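PDB 4HFL: putative cytoplasmic protein from Enterobacter cloacae, which is the type VI secretion effector Tae4, an amidase that probably cleaves peptide bonds in the cell-wall peptidoglycan of rival bacteria. Local coordinates for residues A[43-46]-A[47-50]. Residues are numbered along the deposited sequence; the frame is centred on the assembly and turned at random.
Sequences GGKV and QHNI
Lys45 folds back over the next turn of its own helix, its CD lying 3.3 Å from Asn49 ND2 and its NZ ending 3.4 Å from His48 ND1. Bends at chi2 (46°), chi3 and chi4 make this possible: the methylene chain slants across the outer end of the Asn49 amide, CD close to both ND2 and OD1, then turns so that the ammonium end comes obliquely to the imidazole and also meets His48 CB. On the buried flank Val46 and Ile50 run side by side, CG1 of Val46 and CD1 of Ile50 being 3.9 Å apart. Four successive i to i+4 backbone bonds join the two turns. His48 N to Gly44 O is 2.9 Å, whereas Gln47 N to the O of Gly43, a residue outside helical phi/psi, is longer at 3.2 Å. Gln47 extends back past Gly43, where its NE2 hydrogen-bonds to Gly39 O and its OE1 to Lys40 NZ, tying the new helix to the preceding one, 35-42. Val46 and Ile50 also pack on Ile61 of helix 59-69, and Val83 of strand 82-84 touches Lys45, Val46 and Asn49. Gly43 ends the helical run of 35-42 and, like Gly44, has the positive phi that favours glycine: a helix-to-helix turn leading into an amphipathic alpha-helix in the amidase's helical part.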
loop_
_atom_site.group_PDB
_atom_site.type_symbol
_atom_site.label_atom_id
_atom_site.label_comp_id
_atom_site.label_asym_id
_atom_site.label_seq_id
_atom_site.Cartn_x
_atom_site.Cartn_y
_atom_site.Cartn_z
ATOM N N GLY A 43 8.115 12.033 -10.255
ATOM C CA GLY A 43 8.619 13.397 -10.305
ATOM C C GLY A 43 8.317 14.237 -9.072
ATOM O O GLY A 43 7.880 13.711 -8.045
ATOM N N GLY A 44 8.567 15.544 -9.177
ATOM C CA GLY A 44 8.169 16.509 -8.161
ATOM C C GLY A 44 8.765 16.354 -6.770
ATOM O O GLY A 44 9.920 15.935 -6.610
ATOM N N LYS A 45 7.973 16.704 -5.758
ATOM C CA LYS A 45 8.420 16.636 -4.363
ATOM C C LYS A 45 8.624 15.202 -3.873
ATOM O O LYS A 45 9.426 14.948 -2.972
ATOM C CB LYS A 45 7.446 17.391 -3.447
ATOM C CG LYS A 45 7.880 17.484 -1.982
ATOM C CD LYS A 45 9.363 17.897 -1.800
ATOM C CE LYS A 45 9.689 19.302 -2.325
ATOM N NZ LYS A 45 10.105 19.309 -3.759
ATOM N N VAL A 46 7.900 14.266 -4.471
ATOM C CA VAL A 46 8.131 12.856 -4.184
ATOM C C VAL A 46 9.561 12.460 -4.591
ATOM O O VAL A 46 10.296 11.859 -3.792
ATOM C CB VAL A 46 7.082 11.963 -4.877
ATOM C CG1 VAL A 46 7.451 10.501 -4.731
ATOM C CG2 VAL A 46 5.699 12.218 -4.285
ATOM N N GLN A 47 9.957 12.825 -5.815
ATOM C CA GLN A 47 11.312 12.547 -6.298
ATOM C C GLN A 47 12.358 13.292 -5.488
ATOM O O GLN A 47 13.412 12.743 -5.162
ATOM C CB GLN A 47 11.482 12.908 -7.779
ATOM C CG GLN A 47 12.959 12.979 -8.176
ATOM C CD GLN A 47 13.202 13.019 -9.669
ATOM O OE1 GLN A 47 14.244 13.498 -10.124
ATOM N NE2 GLN A 47 12.255 12.501 -10.439
ATOM N N HIS A 48 12.071 14.553 -5.185
ATOM C CA HIS A 48 12.978 15.348 -4.365
ATOM C C HIS A 48 13.246 14.703 -2.998
ATOM O O HIS A 48 14.408 14.547 -2.578
ATOM C CB HIS A 48 12.405 16.747 -4.175
ATOM C CG HIS A 48 13.299 17.661 -3.404
ATOM N ND1 HIS A 48 12.905 18.268 -2.231
ATOM C CD2 HIS A 48 14.568 18.069 -3.634
ATOM C CE1 HIS A 48 13.893 19.019 -1.776
ATOM N NE2 HIS A 48 14.915 18.915 -2.608
ATOM N N ASN A 49 12.178 14.326 -2.299
ATOM C CA ASN A 49 12.342 13.749 -0.967
ATOM C C ASN A 49 12.958 12.352 -1.020
ATOM O O ASN A 49 13.716 11.964 -0.129
ATOM C CB ASN A 49 11.026 13.765 -0.184
ATOM C CG ASN A 49 10.560 15.174 0.136
ATOM O OD1 ASN A 49 11.367 16.087 0.291
ATOM N ND2 ASN A 49 9.250 15.355 0.235
ATOM N N ILE A 50 12.648 11.605 -2.078
ATOM C CA ILE A 50 13.333 10.332 -2.317
ATOM C C ILE A 50 14.860 10.501 -2.520
ATOM O O ILE A 50 15.651 9.763 -1.933
ATOM C CB ILE A 50 12.678 9.554 -3.483
ATOM C CG1 ILE A 50 11.372 8.909 -2.996
ATOM C CG2 ILE A 50 13.622 8.501 -4.042
ATOM C CD1 ILE A 50 10.576 8.220 -4.071
#